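Local coordinates for capsid protein VP1 (Human polyomavirus 12, PDB 6Y60), which probably builds the T=7 icosahedral capsid as disulfide-linked pentamers and binds sialic acid at sites between neighbouring subunits, at residues A51-R56 with S143-Y148; E44-A49 with Q257-L262; D107-T112 with G247-G252. All coordinates share one frame; numbering follows the deposited sequence.

Contact 1: A51-R56 with S143-Y148; sequences ARETDR and SHLVQY. With SIA (N-acetyl-alpha-neuraminic acid), chain K.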
loop_
_atom_site.group_PDB
_atom_site.type_symbol
_atom_site.label_atom_id
_atom_site.label_comp_id
_atom_site.label_asym_id
_atom_site.label_seq_id
_atom_site.Cartn_x
_atom_site.Cartn_y
_atom_site.Cartn_z
ATOM N N ALA A 51 -14.930 -34.147 5.319
ATOM C CA ALA A 51 -16.198 -34.028 4.576
ATOM C C ALA A 51 -16.922 -32.788 5.088
ATOM O O ALA A 51 -16.828 -32.459 6.284
ATOM C CB ALA A 51 -17.048 -35.283 4.757
ATOM N N ARG A 52 -17.640 -32.132 4.197
ATOM C CA ARG A 52 -18.488 -30.968 4.531
ATOM C C ARG A 52 -19.538 -31.348 5.595
ATOM O O ARG A 52 -19.826 -30.513 6.467
ATOM C CB ARG A 52 -19.103 -30.499 3.211
ATOM C CG ARG A 52 -19.603 -29.077 3.246
ATOM C CD ARG A 52 -19.840 -28.598 1.841
ATOM N NE ARG A 52 -20.417 -27.279 2.021
ATOM C CZ ARG A 52 -21.694 -26.989 1.862
ATOM N NH1 ARG A 52 -22.560 -27.912 1.449
ATOM N NH2 ARG A 52 -22.088 -25.748 2.048
ATOM N N GLU A 53 -20.000 -32.606 5.595
ATOM C CA GLU A 53 -21.123 -33.092 6.441
ATOM C C GLU A 53 -20.619 -33.602 7.791
ATOM O O GLU A 53 -21.481 -33.897 8.616
ATOM C CB GLU A 53 -21.874 -34.202 5.714
ATOM C CG GLU A 53 -22.446 -33.754 4.383
ATOM C CD GLU A 53 -21.473 -33.718 3.213
ATOM O OE1 GLU A 53 -20.362 -34.308 3.327
ATOM O OE2 GLU A 53 -21.835 -33.101 2.183
ATOM N N THR A 54 -19.299 -33.720 8.005
ATOM C CA THR A 54 -18.698 -34.140 9.298
ATOM C C THR A 54 -17.706 -33.097 9.801
ATOM O O THR A 54 -16.792 -33.437 10.570
ATOM C CB THR A 54 -18.003 -35.505 9.197
ATOM O OG1 THR A 54 -17.082 -35.424 8.112
ATOM C CG2 THR A 54 -18.988 -36.640 9.016
ATOM N N ASP A 55 -17.956 -31.839 9.479
ATOM C CA ASP A 55 -17.094 -30.686 9.853
ATOM C C ASP A 55 -17.396 -30.297 11.313
ATOM O O ASP A 55 -18.397 -29.641 11.571
ATOM C CB ASP A 55 -17.364 -29.591 8.826
ATOM C CG ASP A 55 -16.465 -28.381 8.916
ATOM O OD1 ASP A 55 -15.647 -28.327 9.833
ATOM O OD2 ASP A 55 -16.626 -27.515 8.056
ATOM N N ARG A 56 -16.558 -30.714 12.243
ATOM C CA ARG A 56 -16.807 -30.605 13.695
ATOM C C ARG A 56 -15.557 -30.004 14.308
ATOM O O ARG A 56 -14.690 -30.751 14.748
ATOM C CB ARG A 56 -17.082 -31.977 14.334
ATOM C CG ARG A 56 -18.498 -32.506 14.145
ATOM C CD ARG A 56 -18.727 -33.919 14.692
ATOM N NE ARG A 56 -19.787 -34.587 13.930
ATOM C CZ ARG A 56 -19.614 -35.585 13.063
ATOM N NH1 ARG A 56 -18.413 -36.089 12.843
ATOM N NH2 ARG A 56 -20.654 -36.069 12.397
ATOM N N SER A 143 -19.652 -22.137 5.816
ATOM C CA SER A 143 -20.453 -23.364 5.595
ATOM C C SER A 143 -21.576 -23.511 6.622
ATOM O O SER A 143 -21.280 -23.600 7.854
ATOM C CB SER A 143 -19.605 -24.594 5.627
ATOM O OG SER A 143 -20.429 -25.761 5.525
ATOM N N HIS A 144 -22.791 -23.703 6.108
ATOM C CA HIS A 144 -24.000 -23.905 6.936
ATOM C C HIS A 144 -23.976 -25.296 7.574
ATOM O O HIS A 144 -24.753 -25.498 8.539
ATOM C CB HIS A 144 -25.261 -23.640 6.114
ATOM C CG HIS A 144 -25.678 -24.759 5.222
ATOM N ND1 HIS A 144 -26.539 -25.744 5.653
ATOM C CD2 HIS A 144 -25.419 -25.011 3.922
ATOM C CE1 HIS A 144 -26.766 -26.582 4.663
ATOM N NE2 HIS A 144 -26.078 -26.160 3.586
ATOM N N LEU A 145 -23.122 -26.211 7.099
ATOM C CA LEU A 145 -23.163 -27.621 7.563
ATOM C C LEU A 145 -22.253 -27.827 8.753
ATOM O O LEU A 145 -22.299 -28.939 9.281
ATOM C CB LEU A 145 -22.828 -28.596 6.435
ATOM C CG LEU A 145 -23.932 -28.698 5.389
ATOM C CD1 LEU A 145 -23.482 -29.573 4.231
ATOM C CD2 LEU A 145 -25.233 -29.230 6.010
ATOM N N VAL A 146 -21.516 -26.806 9.198
ATOM C CA VAL A 146 -20.604 -26.986 10.361
ATOM C C VAL A 146 -21.455 -27.404 11.575
ATOM O O VAL A 146 -22.500 -26.767 11.827
ATOM C CB VAL A 146 -19.746 -25.745 10.660
ATOM C CG1 VAL A 146 -18.978 -25.890 11.971
ATOM C CG2 VAL A 146 -18.797 -25.460 9.505
ATOM N N GLN A 147 -20.981 -28.407 12.313
ATOM C CA GLN A 147 -21.525 -28.812 13.632
ATOM C C GLN A 147 -20.597 -28.271 14.717
ATOM O O GLN A 147 -19.509 -28.851 14.894
ATOM C CB GLN A 147 -21.614 -30.337 13.727
ATOM C CG GLN A 147 -22.568 -30.968 12.717
ATOM C CD GLN A 147 -22.220 -32.419 12.475
ATOM O OE1 GLN A 147 -21.871 -33.158 13.402
ATOM N NE2 GLN A 147 -22.237 -32.825 11.212
ATOM N N TYR A 148 -21.010 -27.183 15.368
ATOM C CA TYR A 148 -20.253 -26.478 16.429
ATOM C C TYR A 148 -20.442 -27.231 17.742
ATOM O O TYR A 148 -21.498 -27.792 17.997
ATOM C CB TYR A 148 -20.665 -25.005 16.512
ATOM C CG TYR A 148 -20.198 -24.219 15.311
ATOM C CD1 TYR A 148 -18.872 -23.830 15.204
ATOM C CD2 TYR A 148 -21.048 -23.923 14.255
ATOM C CE1 TYR A 148 -18.405 -23.149 14.092
ATOM C CE2 TYR A 148 -20.594 -23.249 13.134
ATOM C CZ TYR A 148 -19.267 -22.853 13.056
ATOM O OH TYR A 148 -18.782 -22.200 11.957
HETATM C C1 SIA K . -10.013 -35.093 15.487
HETATM C C2 SIA K . -11.034 -35.720 14.569
HETATM C C3 SIA K . -12.398 -35.090 14.905
HETATM C C4 SIA K . -12.560 -33.627 14.460
HETATM C C5 SIA K . -12.105 -33.418 13.005
HETATM C C6 SIA K . -10.706 -34.004 12.896
HETATM C C7 SIA K . -10.041 -33.825 11.537
HETATM C C8 SIA K . -8.719 -34.593 11.419
HETATM C C9 SIA K . -7.838 -34.078 10.255
HETATM C C10 SIA K . -12.981 -31.363 12.014
HETATM C C11 SIA K . -12.743 -29.878 11.959
HETATM N N5 SIA K . -12.088 -32.006 12.706
HETATM O O1A SIA K . -10.394 -34.609 16.588
HETATM O O1B SIA K . -8.828 -35.041 15.124
HETATM O O4 SIA K . -13.946 -33.224 14.579
HETATM O O6 SIA K . -10.802 -35.402 13.176
HETATM O O7 SIA K . -10.938 -34.241 10.520
HETATM O O8 SIA K . -7.987 -34.443 12.631
HETATM O O9 SIA K . -7.253 -32.779 10.525
HETATM O O10 SIA K . -13.950 -31.900 11.504
HETATM O O HOH W 1 -18.941 -27.794 6.675
HETATM O O HOH W 2 -20.718 -30.855 9.184
#
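The sialic acid site of the VP1 pentamer has one wall in the loop 51-56, and this loop leans on the type I beta turn S143-V146 and on Q147 just after it. Q147 N donates to D55 O at 3.0 Å, nearly straight at 165°. The Q147 side chain then runs alongside that of R56, both pointing the same way, with amide and guanidinium planes 66° apart. R56 NE reaches Q147 OE1 at 2.6 Å, coming from above the amide carbonyl plane rather than on a lone pair, and R56 NH2 adds a weak second bond to the same oxygen. On the ligand side the R56 backbone is used: N donates to SIA O10 and O accepts from SIA O4.

R52 crosses the turn differently. CG lies anti to the backbone N (chi1 -160°) and the chain continues extended, which carries the guanidinium across L145 with one face over the leucine CG; NH1 comes to 3.4 Å from L145 CD1. The polar end is taken by the second subunit, where NH1 bonds to T38 and the group makes a cation-pi contact with W39. D55 OD2 lies 3.3 Å from V146 CG2, while D55 OD1 is hydrogen-bonded to H106 ND1 of that subunit. One water joins the two segments, donating to R52 O and to D55 OD2 (2.7 Å) and accepting from S143 OG (2.8 Å).

Contact 2: E44-A49 with Q257-L262; sequences EQVTVA and QRFRGL. With SIA (N-acetyl-alpha-neuraminic acid), chain K.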
loop_
_atom_site.group_PDB
_atom_site.type_symbol
_atom_site.label_atom_id
_atom_site.label_comp_id
_atom_site.label_asym_id
_atom_site.label_seq_id
_atom_site.Cartn_x
_atom_site.Cartn_y
_atom_site.Cartn_z
ATOM N N GLU A 44 -5.468 -24.541 19.927
ATOM C CA GLU A 44 -4.944 -25.924 19.800
ATOM C C GLU A 44 -4.640 -26.131 18.310
ATOM O O GLU A 44 -5.006 -25.262 17.516
ATOM C CB GLU A 44 -5.888 -26.963 20.404
ATOM C CG GLU A 44 -5.987 -26.896 21.927
ATOM C CD GLU A 44 -4.756 -27.218 22.768
ATOM O OE1 GLU A 44 -3.674 -27.506 22.201
ATOM O OE2 GLU A 44 -4.886 -27.158 24.023
ATOM N N GLN A 45 -3.909 -27.192 17.987
ATOM C CA GLN A 45 -3.564 -27.585 16.606
ATOM C C GLN A 45 -4.845 -27.689 15.790
ATOM O O GLN A 45 -5.800 -28.422 16.193
ATOM C CB GLN A 45 -2.722 -28.864 16.597
ATOM C CG GLN A 45 -1.288 -28.611 17.026
ATOM C CD GLN A 45 -0.436 -29.855 16.934
ATOM O OE1 GLN A 45 -0.924 -30.946 16.645
ATOM N NE2 GLN A 45 0.853 -29.670 17.070
ATOM N N VAL A 46 -4.871 -26.966 14.672
ATOM C CA VAL A 46 -6.090 -26.868 13.835
ATOM C C VAL A 46 -6.245 -28.168 13.070
ATOM O O VAL A 46 -5.310 -28.521 12.304
ATOM C CB VAL A 46 -6.017 -25.640 12.913
ATOM C CG1 VAL A 46 -7.126 -25.628 11.858
ATOM C CG2 VAL A 46 -6.014 -24.362 13.733
ATOM N N THR A 47 -7.419 -28.804 13.218
ATOM C CA THR A 47 -7.807 -29.986 12.423
ATOM C C THR A 47 -8.742 -29.532 11.300
ATOM O O THR A 47 -9.415 -28.477 11.433
ATOM C CB THR A 47 -8.400 -31.092 13.311
ATOM O OG1 THR A 47 -9.725 -30.724 13.704
ATOM C CG2 THR A 47 -7.537 -31.385 14.526
ATOM N N VAL A 48 -8.812 -30.314 10.242
ATOM C CA VAL A 48 -9.556 -29.938 9.005
ATOM C C VAL A 48 -10.543 -31.053 8.690
ATOM O O VAL A 48 -10.128 -32.223 8.689
ATOM C CB VAL A 48 -8.572 -29.673 7.846
ATOM C CG1 VAL A 48 -9.306 -29.361 6.544
ATOM C CG2 VAL A 48 -7.585 -28.560 8.178
ATOM N N ALA A 49 -11.789 -30.703 8.387
ATOM C CA ALA A 49 -12.857 -31.671 8.051
ATOM C C ALA A 49 -12.409 -32.537 6.866
ATOM O O ALA A 49 -11.794 -31.993 5.930
ATOM C CB ALA A 49 -14.144 -30.964 7.720
ATOM N N GLN A 257 -0.791 -26.458 12.592
ATOM C CA GLN A 257 -0.713 -24.996 12.829
ATOM C C GLN A 257 -1.612 -24.578 13.994
ATOM O O GLN A 257 -2.590 -25.265 14.281
ATOM C CB GLN A 257 -1.031 -24.222 11.547
ATOM C CG GLN A 257 0.020 -24.437 10.475
ATOM C CD GLN A 257 -0.260 -23.666 9.211
ATOM O OE1 GLN A 257 -1.054 -24.106 8.372
ATOM N NE2 GLN A 257 0.438 -22.553 9.055
ATOM N N ARG A 258 -1.273 -23.442 14.585
ATOM C CA ARG A 258 -2.060 -22.816 15.678
ATOM C C ARG A 258 -2.323 -21.340 15.370
ATOM O O ARG A 258 -1.360 -20.614 15.050
ATOM C CB ARG A 258 -1.282 -22.901 16.989
ATOM C CG ARG A 258 -1.074 -24.302 17.517
ATOM C CD ARG A 258 -0.067 -24.238 18.656
ATOM N NE ARG A 258 0.165 -25.566 19.198
ATOM C CZ ARG A 258 -0.531 -26.186 20.149
ATOM N NH1 ARG A 258 -0.163 -27.410 20.505
ATOM N NH2 ARG A 258 -1.564 -25.618 20.748
ATOM N N PHE A 259 -3.560 -20.883 15.565
ATOM C CA PHE A 259 -3.833 -19.427 15.577
ATOM C C PHE A 259 -2.970 -18.799 16.669
ATOM O O PHE A 259 -2.780 -19.415 17.729
ATOM C CB PHE A 259 -5.300 -19.106 15.825
ATOM C CG PHE A 259 -6.233 -19.432 14.695
ATOM C CD1 PHE A 259 -6.832 -20.682 14.610
ATOM C CD2 PHE A 259 -6.595 -18.462 13.780
ATOM C CE1 PHE A 259 -7.745 -20.965 13.610
ATOM C CE2 PHE A 259 -7.464 -18.767 12.741
ATOM C CZ PHE A 259 -8.040 -20.010 12.664
ATOM N N ARG A 260 -2.508 -17.584 16.405
ATOM C CA ARG A 260 -1.742 -16.718 17.329
ATOM C C ARG A 260 -2.429 -15.359 17.329
ATOM O O ARG A 260 -2.684 -14.828 16.252
ATOM C CB ARG A 260 -0.264 -16.640 16.941
ATOM C CG ARG A 260 0.561 -15.678 17.793
ATOM C CD ARG A 260 0.471 -15.947 19.295
ATOM N NE ARG A 260 1.484 -15.201 20.027
ATOM C CZ ARG A 260 1.430 -14.931 21.336
ATOM N NH1 ARG A 260 2.409 -14.258 21.910
ATOM N NH2 ARG A 260 0.402 -15.326 22.066
ATOM N N GLY A 261 -2.781 -14.879 18.519
ATOM C CA GLY A 261 -3.404 -13.569 18.734
ATOM C C GLY A 261 -2.603 -12.788 19.735
ATOM O O GLY A 261 -1.658 -13.357 20.356
ATOM N N LEU A 262 -2.905 -11.507 19.839
ATOM C CA LEU A 262 -2.182 -10.585 20.734
ATOM C C LEU A 262 -3.206 -9.778 21.506
ATOM O O LEU A 262 -4.326 -9.584 21.019
ATOM C CB LEU A 262 -1.289 -9.678 19.908
ATOM C CG LEU A 262 -0.092 -10.363 19.274
ATOM C CD1 LEU A 262 0.665 -9.377 18.397
ATOM C CD2 LEU A 262 0.824 -10.941 20.354
HETATM C C1 SIA K . -10.013 -35.093 15.487
HETATM C C2 SIA K . -11.034 -35.720 14.569
HETATM C C3 SIA K . -12.398 -35.090 14.905
HETATM C C4 SIA K . -12.560 -33.627 14.460
HETATM C C5 SIA K . -12.105 -33.418 13.005
HETATM C C6 SIA K . -10.706 -34.004 12.896
HETATM C C7 SIA K . -10.041 -33.825 11.537
HETATM C C8 SIA K . -8.719 -34.593 11.419
HETATM C C9 SIA K . -7.838 -34.078 10.255
HETATM C C10 SIA K . -12.981 -31.363 12.014
HETATM C C11 SIA K . -12.743 -29.878 11.959
HETATM N N5 SIA K . -12.088 -32.006 12.706
HETATM O O1A SIA K . -10.394 -34.609 16.588
HETATM O O1B SIA K . -8.828 -35.041 15.124
HETATM O O4 SIA K . -13.946 -33.224 14.579
HETATM O O6 SIA K . -10.802 -35.402 13.176
HETATM O O7 SIA K . -10.938 -34.241 10.520
HETATM O O8 SIA K . -7.987 -34.443 12.631
HETATM O O9 SIA K . -7.253 -32.779 10.525
HETATM O O10 SIA K . -13.950 -31.900 11.504
HETATM O O HOH W 3 2.040 -27.494 17.940
HETATM O O HOH W 4 -3.113 -27.443 11.350
#
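The guanidinium of R258 has Q45 over one face, with CG of the glutamine 3.8 Å from NH1, and E44 OE1 at its edge. E44 and R258 run side by side, pointing the same way, yet their carboxylate and guanidinium planes are 59° apart. The salt bridge from R258 NH2 to E44 OE1 is accordingly a single 3.2 Å bond that meets the oxygen from above the carboxylate plane. The glutamate chain, bent at chi2 (-65°), turns its carboxylate back to the arginine although its CB starts off away from the strand. R258 NH2 has a second acceptor in S43 O, W39 adds a cation-pi contact, and a water in the guanidinium plane accepts from both R258 NE and Q45 NE2, so several partners fix the group's rotation.

These residues join the loop 44-49 to the start of strand 257-276 in the antiparallel core sheet of the VP1 jelly roll. V46 N donates to Q257 O at 2.9 Å, and Q45 CA brings a CA-H...O contact to the same oxygen. A water links V46 O to Q257 N. V46 CG2 rests 3.8 Å from F259 CE1, meeting the ring obliquely. Beyond this joint the loop turns to sialic acid: T47 OG1 accepts from SIA N5 at 2.9 Å, V48 N donates to SIA O9 at 2.9 Å, and V48 O accepts from SIA O7.

Contact 3: D107-T112 with G247-G252; sequences DYMTRT and GWFTAG. With SIA (N-acetyl-alpha-neuraminic acid), chain S.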
loop_
_atom_site.group_PDB
_atom_site.type_symbol
_atom_site.label_atom_id
_atom_site.label_comp_id
_atom_site.label_asym_id
_atom_site.label_seq_id
_atom_site.Cartn_x
_atom_site.Cartn_y
_atom_site.Cartn_z
ATOM N N ASP A 107 12.503 -20.034 18.538
ATOM C CA ASP A 107 11.600 -21.007 19.184
ATOM C C ASP A 107 11.637 -22.319 18.384
ATOM O O ASP A 107 12.139 -22.331 17.247
ATOM C CB ASP A 107 10.182 -20.449 19.330
ATOM C CG ASP A 107 9.959 -19.412 20.424
ATOM O OD1 ASP A 107 10.732 -19.399 21.447
ATOM O OD2 ASP A 107 8.964 -18.652 20.284
ATOM N N TYR A 108 11.046 -23.361 18.953
ATOM C CA TYR A 108 10.918 -24.700 18.335
ATOM C C TYR A 108 9.877 -24.582 17.206
ATOM O O TYR A 108 8.692 -24.783 17.476
ATOM C CB TYR A 108 10.599 -25.749 19.396
ATOM C CG TYR A 108 10.485 -27.160 18.874
ATOM C CD1 TYR A 108 11.360 -27.638 17.915
ATOM C CD2 TYR A 108 9.450 -27.977 19.262
ATOM C CE1 TYR A 108 11.236 -28.914 17.394
ATOM C CE2 TYR A 108 9.325 -29.272 18.779
ATOM C CZ TYR A 108 10.213 -29.732 17.825
ATOM O OH TYR A 108 10.124 -30.997 17.323
ATOM N N MET A 109 10.356 -24.219 16.016
ATOM C CA MET A 109 9.587 -23.769 14.829
ATOM C C MET A 109 10.127 -24.471 13.567
ATOM O O MET A 109 11.307 -24.909 13.551
ATOM C CB MET A 109 9.726 -22.250 14.674
ATOM C CG MET A 109 9.161 -21.442 15.827
ATOM S SD MET A 109 9.900 -19.782 15.908
ATOM C CE MET A 109 8.798 -18.860 14.843
ATOM N N THR A 110 9.317 -24.597 12.513
ATOM C CA THR A 110 9.789 -25.116 11.198
ATOM C C THR A 110 10.941 -24.252 10.730
ATOM O O THR A 110 10.896 -23.054 11.014
ATOM C CB THR A 110 8.710 -25.088 10.111
ATOM O OG1 THR A 110 7.514 -25.573 10.699
ATOM C CG2 THR A 110 9.077 -25.949 8.923
ATOM N N ARG A 111 11.925 -24.833 10.028
ATOM C CA ARG A 111 13.013 -24.038 9.426
ATOM C C ARG A 111 13.384 -24.601 8.060
ATOM O O ARG A 111 13.115 -25.759 7.803
ATOM C CB ARG A 111 14.216 -23.983 10.366
ATOM C CG ARG A 111 14.917 -25.306 10.596
ATOM C CD ARG A 111 15.822 -25.239 11.843
ATOM N NE ARG A 111 16.859 -24.228 11.669
ATOM C CZ ARG A 111 18.015 -24.174 12.314
ATOM N NH1 ARG A 111 18.310 -25.088 13.225
ATOM N NH2 ARG A 111 18.868 -23.198 12.026
ATOM N N THR A 112 14.066 -23.800 7.265
ATOM C CA THR A 112 14.604 -24.208 5.950
ATOM C C THR A 112 16.117 -24.338 6.103
ATOM O O THR A 112 16.775 -23.299 6.260
ATOM C CB THR A 112 14.208 -23.207 4.861
ATOM O OG1 THR A 112 12.775 -23.118 4.878
ATOM C CG2 THR A 112 14.715 -23.621 3.495
ATOM N N GLY A 247 -2.185 -14.488 12.562
ATOM C CA GLY A 247 -1.883 -15.562 11.592
ATOM C C GLY A 247 -1.697 -16.881 12.306
ATOM O O GLY A 247 -2.313 -17.059 13.403
ATOM N N TRP A 248 -0.920 -17.794 11.714
ATOM C CA TRP A 248 -0.754 -19.163 12.264
ATOM C C TRP A 248 0.702 -19.365 12.651
ATOM O O TRP A 248 1.605 -18.958 11.865
ATOM C CB TRP A 248 -1.218 -20.259 11.300
ATOM C CG TRP A 248 -2.685 -20.183 11.046
ATOM C CD1 TRP A 248 -3.674 -20.512 11.922
ATOM C CD2 TRP A 248 -3.325 -19.683 9.863
ATOM N NE1 TRP A 248 -4.886 -20.280 11.357
ATOM C CE2 TRP A 248 -4.715 -19.783 10.088
ATOM C CE3 TRP A 248 -2.874 -19.211 8.625
ATOM C CZ2 TRP A 248 -5.651 -19.395 9.130
ATOM C CZ3 TRP A 248 -3.798 -18.847 7.669
ATOM C CH2 TRP A 248 -5.171 -18.910 7.930
ATOM N N PHE A 249 0.894 -20.006 13.806
ATOM C CA PHE A 249 2.224 -20.459 14.303
ATOM C C PHE A 249 2.387 -21.917 13.871
ATOM O O PHE A 249 1.373 -22.703 13.931
ATOM C CB PHE A 249 2.297 -20.285 15.828
ATOM C CG PHE A 249 3.562 -20.788 16.490
ATOM C CD1 PHE A 249 3.654 -22.112 16.913
ATOM C CD2 PHE A 249 4.658 -19.954 16.669
ATOM C CE1 PHE A 249 4.803 -22.584 17.538
ATOM C CE2 PHE A 249 5.819 -20.432 17.254
ATOM C CZ PHE A 249 5.893 -21.745 17.690
ATOM N N THR A 250 3.610 -22.320 13.505
ATOM C CA THR A 250 3.917 -23.731 13.155
ATOM C C THR A 250 5.041 -24.236 14.075
ATOM O O THR A 250 6.191 -23.769 13.922
ATOM C CB THR A 250 4.235 -23.915 11.656
ATOM O OG1 THR A 250 3.177 -23.419 10.824
ATOM C CG2 THR A 250 4.447 -25.374 11.317
ATOM N N ALA A 251 4.716 -25.130 15.006
ATOM C CA ALA A 251 5.700 -25.760 15.918
ATOM C C ALA A 251 6.640 -26.643 15.082
ATOM O O ALA A 251 6.211 -27.224 14.058
ATOM C CB ALA A 251 4.973 -26.542 16.998
ATOM N N GLY A 252 7.888 -26.782 15.530
ATOM C CA GLY A 252 8.929 -27.587 14.869
ATOM C C GLY A 252 8.671 -29.072 14.978
ATOM O O GLY A 252 9.444 -29.824 14.387
HETATM C C1 SIA S . 24.071 -24.266 20.011
HETATM C C2 SIA S . 23.179 -25.258 20.756
HETATM C C3 SIA S . 22.616 -24.663 22.058
HETATM C C4 SIA S . 21.508 -23.583 21.852
HETATM C C5 SIA S . 20.430 -24.020 20.833
HETATM C C6 SIA S . 21.171 -24.520 19.612
HETATM C C7 SIA S . 20.281 -24.970 18.451
HETATM C C8 SIA S . 21.098 -25.701 17.389
HETATM C C9 SIA S . 20.230 -25.938 16.144
HETATM C C10 SIA S . 18.440 -22.658 20.984
HETATM C C11 SIA S . 17.751 -21.433 20.439
HETATM N N5 SIA S . 19.602 -22.896 20.440
HETATM O O1A SIA S . 24.594 -23.281 20.596
HETATM O O1B SIA S . 24.281 -24.368 18.798
HETATM O O2 SIA S . 23.901 -26.489 21.049
HETATM O O4 SIA S . 20.874 -23.334 23.109
HETATM O O6 SIA S . 21.977 -25.612 20.061
HETATM O O7 SIA S . 19.247 -25.826 18.962
HETATM O O8 SIA S . 22.277 -24.949 17.032
HETATM O O9 SIA S . 19.974 -24.664 15.483
HETATM O O10 SIA S . 17.934 -23.373 21.833
HETATM O O HOH W 5 7.963 -28.005 11.274
HETATM O O HOH W 6 7.349 -22.429 12.057
#
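The two backbones meet at a steep angle, 97° between the touching parts, and are joined by a single beta bridge between M109 and A251, where strand 237-250 of the VP1 jelly roll runs out into a loop. G252 N donates to Y108 O at 2.9 Å, with the donor standing above the carbonyl plane; Y108 is the centre of an inverse gamma turn. CA-H...O contacts flank this bond, A251 CA pointing to the same Y108 O and M109 CA to T250 O.

A chi1 of -178° swings the Y108 ring to the side of its carbonyl carbon, against G252. The glycine CA sits over one ring face, 3.9 Å from the centroid and 18° off the normal, a CH-pi contact, and G252 C lies 3.3 Å from Y108 CZ. On M109 it is the CG methylene that does the touching: it lies 3.8 Å from F249 CE2, approaching the ring obliquely, and the two side chains cross at about a right angle. F42 meets the F249 ring edge-to-face.

Further along the loop, R111 leaves this joint for the ligand. Its NH1 donates to O9 of sialic acid at 2.8 Å, the oxygen lying near the guanidinium plane, while G115 O takes NE. The same sugar is bonded to T47 and R56 of the third subunit, so the arginine contributes to a site shared between two chains. Nearer the strand, T110 OG1 comes to 3.1 Å from T250 CG2, and a water that accepts weakly from T110 N donates to T250 O at 2.6 Å.

Contacts 1 and 2 share a ligand: loops 51-56 and 44-49 both bond to the sialic acid of chain K, their centres about 17 Å apart, and D55 CA touches A49 CB at 3.7 Å. Contact 3 supplies the complementary part of such a site. R111 of the second subunit closes on that same sugar, while R111 of this chain reaches a different one, chain S, held by the third subunit. Contacts 2 and 3, centres about 12 Å apart, sit on adjacent strands, 257-276 and 237-250; R258 O and F249 N are 2.6 Å apart, a probable hydrogen bond. Within one chain contacts 1 and 3 stay about 13 Å apart at their nearest atoms, but D107 of the second subunit packs on S143 and V146.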